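Local coordinates for sugar fermentation stimulation protein homolog (Pyrococcus furiosus, PDB 4DA2) that probably binds DNA, and joins an OB fold to a calcium-binding domain of the PD-(D/E)xK nuclease type, at residues A[68-73]-A[77-82]; A[144-149]-A[192-197]; A[214-217]-A[221-224]. The protein carries 1 engineered substitution. One frame throughout, in Å; residues are numbered along the deposited sequence.

Contact 1. Residues A[68-73]-A[77-82]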
# COMPACT_ATOMS: atom_id res chain seq x y z
N LEU A 68 -3.04 -3.97 -11.64
CA LEU A 68 -2.09 -3.28 -10.77
C LEU A 68 -2.56 -1.93 -10.26
O LEU A 68 -2.14 -1.50 -9.19
CB LEU A 68 -0.74 -3.07 -11.45
CG LEU A 68 0.00 -4.32 -11.91
CD1 LEU A 68 1.19 -3.84 -12.66
CD2 LEU A 68 0.38 -5.20 -10.71
N GLY A 69 -3.36 -1.26 -11.08
CA GLY A 69 -3.76 0.10 -10.84
C GLY A 69 -4.73 0.70 -11.84
O GLY A 69 -5.20 0.04 -12.76
N PHE A 70 -5.00 1.99 -11.65
CA PHE A 70 -5.94 2.73 -12.47
C PHE A 70 -5.36 4.07 -12.91
O PHE A 70 -4.51 4.67 -12.25
CB PHE A 70 -7.23 2.98 -11.69
CG PHE A 70 -8.08 1.75 -11.50
CD1 PHE A 70 -9.14 1.50 -12.37
CD2 PHE A 70 -7.84 0.84 -10.46
CE1 PHE A 70 -9.95 0.36 -12.23
CE2 PHE A 70 -8.66 -0.30 -10.30
CZ PHE A 70 -9.71 -0.53 -11.19
N GLU A 71 -5.86 4.55 -14.04
CA GLU A 71 -5.46 5.85 -14.54
C GLU A 71 -5.92 6.85 -13.51
O GLU A 71 -7.04 6.77 -12.99
CB GLU A 71 -6.13 6.11 -15.91
CG GLU A 71 -5.75 7.44 -16.58
CD GLU A 71 -6.45 8.68 -16.00
OE1 GLU A 71 -7.55 8.53 -15.40
OE2 GLU A 71 -5.90 9.81 -16.16
N ASP A 72 -5.05 7.81 -13.21
CA ASP A 72 -5.38 8.81 -12.20
C ASP A 72 -4.55 10.02 -12.55
O ASP A 72 -3.31 9.98 -12.49
CB ASP A 72 -5.05 8.28 -10.79
CG ASP A 72 -5.57 9.18 -9.69
OD1 ASP A 72 -6.48 9.98 -9.95
OD2 ASP A 72 -5.09 9.07 -8.54
N HIS A 73 -5.24 11.08 -12.98
CA HIS A 73 -4.61 12.34 -13.32
C HIS A 73 -3.41 12.20 -14.27
O HIS A 73 -2.40 12.90 -14.14
CB HIS A 73 -4.28 13.12 -12.03
CG HIS A 73 -5.50 13.41 -11.21
ND1 HIS A 73 -6.65 13.94 -11.75
CD2 HIS A 73 -5.75 13.22 -9.89
CE1 HIS A 73 -7.56 14.07 -10.80
NE2 HIS A 73 -7.04 13.64 -9.66
N ALA A 77 -2.48 5.22 -10.33
CA ALA A 77 -2.57 4.92 -8.89
C ALA A 77 -2.34 3.41 -8.73
O ALA A 77 -2.94 2.61 -9.44
CB ALA A 77 -3.94 5.27 -8.38
N ILE A 78 -1.47 3.01 -7.80
CA ILE A 78 -1.16 1.59 -7.65
C ILE A 78 -2.06 1.05 -6.55
O ILE A 78 -1.89 1.38 -5.35
CB ILE A 78 0.33 1.35 -7.30
CG1 ILE A 78 1.25 1.90 -8.42
CG2 ILE A 78 0.54 -0.16 -7.05
CD1 ILE A 78 2.77 1.93 -8.08
N ILE A 79 -2.98 0.19 -6.94
CA ILE A 79 -3.84 -0.51 -5.96
C ILE A 79 -3.33 -1.84 -5.45
O ILE A 79 -3.77 -2.29 -4.38
CB ILE A 79 -5.28 -0.69 -6.50
CG1 ILE A 79 -5.32 -1.67 -7.67
CG2 ILE A 79 -5.89 0.68 -6.83
CD1 ILE A 79 -6.57 -2.56 -7.69
N ASP A 80 -2.40 -2.46 -6.18
CA ASP A 80 -1.92 -3.80 -5.84
C ASP A 80 -0.98 -3.72 -4.63
O ASP A 80 0.07 -3.07 -4.68
CB ASP A 80 -1.19 -4.45 -7.03
CG ASP A 80 -0.81 -5.92 -6.76
OD1 ASP A 80 -1.58 -6.82 -7.13
OD2 ASP A 80 0.29 -6.15 -6.20
N THR A 81 -1.36 -4.38 -3.55
CA THR A 81 -0.57 -4.30 -2.31
C THR A 81 0.77 -5.02 -2.40
O THR A 81 1.73 -4.64 -1.71
CB THR A 81 -1.37 -4.74 -1.06
OG1 THR A 81 -1.70 -6.13 -1.18
CG2 THR A 81 -2.63 -3.90 -0.90
N ARG A 82 0.85 -6.05 -3.25
CA ARG A 82 2.10 -6.74 -3.52
C ARG A 82 3.12 -5.82 -4.21
O ARG A 82 4.30 -5.81 -3.80
CB ARG A 82 1.91 -8.00 -4.36
CG ARG A 82 1.24 -9.15 -3.65
CD ARG A 82 1.02 -10.27 -4.65
NE ARG A 82 0.46 -11.47 -4.04
CZ ARG A 82 -0.17 -12.44 -4.71
NH1 ARG A 82 -0.33 -12.34 -6.02
NH2 ARG A 82 -0.63 -13.50 -4.06
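Ile-79 lays its side chain against Leu-68, Gly-69 and Phe-70 of the facing strand. Its CB already heads for that strand, and the first torsion (chi1 68°) sets CG1 between the backbone N and the carbonyl carbon. From there CG1 comes within 3.5 Å of Leu-68 O and also leans on Gly-69 CA. The other branch, CG2, lies 4.1 Å from Phe-70 CD2. At the tip, CD1 stops near the plane of the phenyl ring, at its edge, 4.0 Å from Phe-70 CE2; Phe-46 meets the same ring.

Residues 68-72 and 77-78 belong to the arms of the antiparallel hairpin 65-72/75-78 in the OB domain. Phe-70 and Ala-77 form the hydrogen-bonded pair, with Ala-77 N to Phe-70 O at 2.8 Å and Phe-70 N to Ala-77 O at 3.1 Å. At the next pair, Gly-69 with Ile-78, the strands run close: Gly-69 CA sits 3.0 Å from Ala-77 O, with no side chain to intervene. Leu-68 and Gly-69 both face Tyr-54 on the other flank as a classic beta bulge.

Beyond Ile-78 the chain turns off toward helix 81-93. Leu-68 O holds the turn with two amides, Asp-80 N at 3.2 Å and, by a weak bond, Ile-79 N. Leu-68 CD2 rests 4.1 Å from Asp-80 CB, while the Asp-80 carboxylate reaches on as N-cap, its OD2 taking the Leu-83 amide. At the other end, Asp-72 passes beside Ala-77 CB and gives OD2 to a salt bridge with Arg-138.

Contact 2. Residues A[144-149]-A[192-197]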
# COMPACT_ATOMS: atom_id res chain seq x y z
N MET A 144 -5.51 8.65 2.04
CA MET A 144 -6.16 8.20 3.25
C MET A 144 -6.29 6.70 3.39
O MET A 144 -6.26 5.93 2.37
CB MET A 144 -7.54 8.85 3.38
CG MET A 144 -7.46 10.36 3.32
SD MET A 144 -9.03 11.05 3.87
CE MET A 144 -10.19 10.40 2.64
N TYR A 145 -6.38 6.27 4.65
CA TYR A 145 -6.64 4.88 4.99
C TYR A 145 -7.54 4.83 6.21
O TYR A 145 -7.39 5.64 7.12
CB TYR A 145 -5.32 4.15 5.25
CG TYR A 145 -5.45 2.83 5.98
CD1 TYR A 145 -5.50 1.61 5.26
CD2 TYR A 145 -5.57 2.80 7.36
CE1 TYR A 145 -5.61 0.39 5.95
CE2 TYR A 145 -5.69 1.57 8.06
CZ TYR A 145 -5.69 0.39 7.35
OH TYR A 145 -5.82 -0.79 8.04
N PRO A 146 -8.48 3.85 6.25
CA PRO A 146 -8.77 2.88 5.18
C PRO A 146 -10.00 3.40 4.45
O PRO A 146 -10.49 4.47 4.80
CB PRO A 146 -9.12 1.62 5.96
CG PRO A 146 -9.81 2.15 7.17
CD PRO A 146 -9.15 3.48 7.51
N ASP A 147 -10.52 2.66 3.46
CA ASP A 147 -11.76 3.14 2.82
C ASP A 147 -13.04 2.48 3.33
O ASP A 147 -14.14 2.81 2.89
CB ASP A 147 -11.66 3.15 1.29
CG ASP A 147 -11.65 1.76 0.69
OD1 ASP A 147 -11.96 0.79 1.42
OD2 ASP A 147 -11.35 1.66 -0.52
N CYS A 148 -12.87 1.56 4.27
CA CYS A 148 -13.96 0.87 4.92
C CYS A 148 -13.34 0.17 6.12
O CYS A 148 -12.12 0.08 6.21
CB CYS A 148 -14.61 -0.14 3.96
SG CYS A 148 -13.57 -1.53 3.53
N PRO A 149 -14.18 -0.34 7.05
CA PRO A 149 -13.65 -0.97 8.26
C PRO A 149 -12.73 -2.14 7.95
O PRO A 149 -12.98 -2.90 7.02
CB PRO A 149 -14.92 -1.45 8.96
CG PRO A 149 -15.94 -0.46 8.53
CD PRO A 149 -15.64 -0.22 7.10
N PRO A 192 -13.68 4.47 12.28
CA PRO A 192 -13.45 5.34 13.44
C PRO A 192 -12.58 4.67 14.51
O PRO A 192 -11.83 5.36 15.18
CB PRO A 192 -14.86 5.59 13.98
CG PRO A 192 -15.73 5.44 12.78
CD PRO A 192 -15.13 4.30 12.01
N LYS A 193 -12.66 3.35 14.65
CA LYS A 193 -11.81 2.61 15.61
C LYS A 193 -10.32 2.72 15.22
O LYS A 193 -9.44 2.92 16.09
CB LYS A 193 -12.24 1.13 15.70
CG LYS A 193 -13.71 0.92 16.12
CD LYS A 193 -14.07 -0.57 16.20
CE LYS A 193 -15.53 -0.76 16.61
NZ LYS A 193 -15.91 -2.19 16.56
N ILE A 194 -10.06 2.61 13.92
CA ILE A 194 -8.70 2.73 13.40
C ILE A 194 -8.16 4.14 13.61
O ILE A 194 -7.01 4.31 14.02
CB ILE A 194 -8.57 2.31 11.92
CG1 ILE A 194 -8.52 0.79 11.80
CG2 ILE A 194 -7.25 2.88 11.30
CD1 ILE A 194 -8.45 0.31 10.37
N ALA A 195 -8.97 5.15 13.33
CA ALA A 195 -8.52 6.54 13.59
C ALA A 195 -8.15 6.73 15.09
O ALA A 195 -7.10 7.31 15.41
CB ALA A 195 -9.54 7.55 13.12
N GLU A 196 -8.99 6.20 15.98
CA GLU A 196 -8.71 6.25 17.43
C GLU A 196 -7.44 5.48 17.80
O GLU A 196 -6.60 5.97 18.56
CB GLU A 196 -9.92 5.77 18.25
CG GLU A 196 -9.71 5.71 19.77
CD GLU A 196 -9.59 7.07 20.44
OE1 GLU A 196 -9.58 8.12 19.75
OE2 GLU A 196 -9.51 7.09 21.69
N LEU A 197 -7.30 4.26 17.26
CA LEU A 197 -6.14 3.41 17.47
C LEU A 197 -4.83 4.06 16.96
O LEU A 197 -3.80 3.88 17.56
CB LEU A 197 -6.34 2.03 16.82
CG LEU A 197 -7.25 1.00 17.54
CD1 LEU A 197 -7.47 -0.22 16.62
CD2 LEU A 197 -6.64 0.60 18.89
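In the domain of the PD-(D/E)xK type, the end of strand 142-145 and the cis-proline turn after it meet the first turn of helix 192-204, through Tyr-145 and Pro-146 on one side and Ile-194 on the other. One isoleucine does all the reaching. Ile-194 CD1 lies 3.7 Å from Tyr-145 OH, and it is 3.8 Å from Tyr-145 CE2. The methyl approaches the ring obliquely, and the two side chains cross at about a right angle. The branch methyl joins in, Ile-194 CG2 standing 3.8 Å from the same Tyr-145 CE2, so CE2 is touched by both methyls, while the hydroxyl meets CD1 alone. With CG1 anti to the carbonyl carbon (chi1 -79°), Ile-194 CD1 is placed where it touches the tyrosine and the proline together, 3.9 Å from Pro-146 CG.

The cis peptide between Tyr-145 and Pro-146 folds the proline back over the phenol: Pro-146 CB lies 3.6 Å above the Tyr-145 ring plane, over its centre. Phenol and pyrrolidine together meet the isoleucine. Tyr-145 also meets the ring of Phe-174 and touches Lys-133, which with Asp-118 and Glu-131 fits the signature that names this nuclease fold. The Tyr-145 side chain is about 8 Å from a bound calcium ion; Asp-118, Glu-131 and Thr-132 are the protein ligands of one of the calcium sites, and Tyr-145 is not among them.

On the helix side, Asp-191 OD1 accepts the Ile-194 amide, Gln-154 and Ile-157 of helix 151-165 also touch the isoleucine, and farther along the turn the Asp-147 carboxylate takes the backbone amides of Arg-42 and Leu-43 from the OB domain.

Contact 3. Residues A[214-217]-A[221-224]; sequences HMEL and IIYR
His-214 and Ile-222 face each other as the hydrogen-bonded pair of the antiparallel hairpin 207-215/220-229. Two backbone bonds join them: Ile-222 N to His-214 O at 2.8 Å, and His-214 N to Ile-222 O at 3.1 Å. Met-215 with Ile-221 is the non-hydrogen-bonded pair that follows.

The side-chain hydrogen bonds centre on the imidazole, which is gripped at both nitrogens. Arg-224 NH1 donates to His-214 ND1 at 3.1 Å; ring and guanidinium are only 18° apart and meet edge to edge in nearly one plane, after a bend in the arginine chain at chi3. At the far side of the ring, NE2 of His-214 donates to Glu-216 OE2 at 2.7 Å, in the plane of the ring but from above that of the carboxylate. A donor at one nitrogen and an acceptor at the other fix the rotation of the imidazole.

Apolar contacts fall on both faces of the hairpin. Ile-222 CB sits over a face of the His-214 ring, displaced toward the CE1-NE2 rim and 3.9 Å from the centroid, in a CH-pi contact. A chi1 of 68° tucks the histidine ring over its own backbone, alongside the isoleucine, both side chains pointing the same way. Ile-222 CG1 also reaches Glu-216 CG at 3.7 Å. On the reverse face, Met-215 CG lies 4.1 Å from Ile-221 CG1.

That reverse face looks inward: Ile-221 packs on Leu-83 of helix 81-93, and Met-215 on Ile-76 of strand 75-78. Strand 2-6 pairs with 220-229 along its other edge, while the second guanidinium nitrogen of Arg-224, NH2, ties the hairpin to the loop carbonyl of Val-181.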
# COMPACT_ATOMS: atom_id res chain seq x y z
N HIS A 214 3.72 6.74 -7.28
CA HIS A 214 2.84 6.51 -8.42
C HIS A 214 3.62 5.72 -9.47
O HIS A 214 4.84 5.49 -9.34
CB HIS A 214 2.26 7.83 -8.99
CG HIS A 214 3.29 8.70 -9.64
ND1 HIS A 214 3.95 9.71 -8.97
CD2 HIS A 214 3.80 8.69 -10.89
CE1 HIS A 214 4.82 10.29 -9.77
NE2 HIS A 214 4.75 9.69 -10.95
N MET A 215 2.90 5.28 -10.51
CA MET A 215 3.50 4.62 -11.64
C MET A 215 3.18 5.47 -12.86
O MET A 215 2.09 6.06 -12.96
CB MET A 215 2.93 3.22 -11.78
CG MET A 215 3.57 2.41 -12.93
SD MET A 215 3.26 0.61 -12.83
CE MET A 215 1.49 0.50 -12.86
N GLU A 216 4.18 5.62 -13.73
CA GLU A 216 4.01 6.32 -14.99
C GLU A 216 3.48 5.33 -16.01
O GLU A 216 3.62 4.13 -15.82
CB GLU A 216 5.35 6.84 -15.48
CG GLU A 216 6.08 7.73 -14.46
CD GLU A 216 5.56 9.14 -14.50
OE1 GLU A 216 4.97 9.50 -15.54
OE2 GLU A 216 5.72 9.90 -13.51
N LEU A 217 2.89 5.84 -17.09
CA LEU A 217 2.35 4.98 -18.14
C LEU A 217 3.42 4.08 -18.75
O LEU A 217 3.10 2.99 -19.25
CB LEU A 217 1.69 5.81 -19.25
CG LEU A 217 0.61 6.80 -18.79
CD1 LEU A 217 0.10 7.65 -19.96
CD2 LEU A 217 -0.53 6.08 -18.10
N ILE A 221 8.07 3.17 -11.66
CA ILE A 221 7.48 3.46 -10.36
C ILE A 221 8.30 4.56 -9.70
O ILE A 221 9.53 4.47 -9.58
CB ILE A 221 7.34 2.20 -9.48
CG1 ILE A 221 6.26 1.26 -10.05
CG2 ILE A 221 7.03 2.57 -7.99
CD1 ILE A 221 5.94 0.08 -9.16
N ILE A 222 7.60 5.61 -9.31
CA ILE A 222 8.24 6.85 -8.86
C ILE A 222 7.98 7.08 -7.36
O ILE A 222 6.83 7.06 -6.90
CB ILE A 222 7.72 8.08 -9.70
CG1 ILE A 222 7.93 7.86 -11.21
CG2 ILE A 222 8.39 9.39 -9.25
CD1 ILE A 222 9.34 7.43 -11.59
N TYR A 223 9.05 7.34 -6.62
CA TYR A 223 8.92 7.63 -5.20
C TYR A 223 9.05 9.14 -5.07
O TYR A 223 10.09 9.69 -5.41
CB TYR A 223 10.03 6.89 -4.42
CG TYR A 223 10.18 7.33 -2.97
CD1 TYR A 223 9.06 7.46 -2.12
CD2 TYR A 223 11.44 7.64 -2.46
CE1 TYR A 223 9.21 7.88 -0.80
CE2 TYR A 223 11.59 8.06 -1.12
CZ TYR A 223 10.47 8.17 -0.31
OH TYR A 223 10.61 8.59 1.00
N ARG A 224 7.98 9.80 -4.62
CA ARG A 224 7.92 11.25 -4.55
C ARG A 224 8.49 11.81 -3.22
O ARG A 224 8.77 13.00 -3.12
CB ARG A 224 6.50 11.78 -4.81
CG ARG A 224 5.95 11.50 -6.25
CD ARG A 224 4.70 12.37 -6.52
NE ARG A 224 3.71 12.25 -5.44
CZ ARG A 224 2.89 11.22 -5.28
NH1 ARG A 224 2.89 10.22 -6.15
NH2 ARG A 224 2.05 11.19 -4.26

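Contacts 1 and 3 are both antiparallel hairpins, one in each sheet, and they lie against each other: Ile-78 CD1 of contact 1 is 3.8 Å from Ile-221 CD1 of contact 3, so together they form part of the join between the two domains. Contact 1 is buried and rests mainly on backbone bonds and apolar packing. Contact 3 is only partly buried and adds a polar chain of arginine, histidine and glutamate. Contact 2, its centre about 20 Å from that of contact 1, is buried too, van der Waals packing of a tyrosine and a proline on a helix isoleucine. Helix 192-204 of contact 2 leads into strand 207-215 of contact 3, although the centres of the two contacts lie about 26 Å apart.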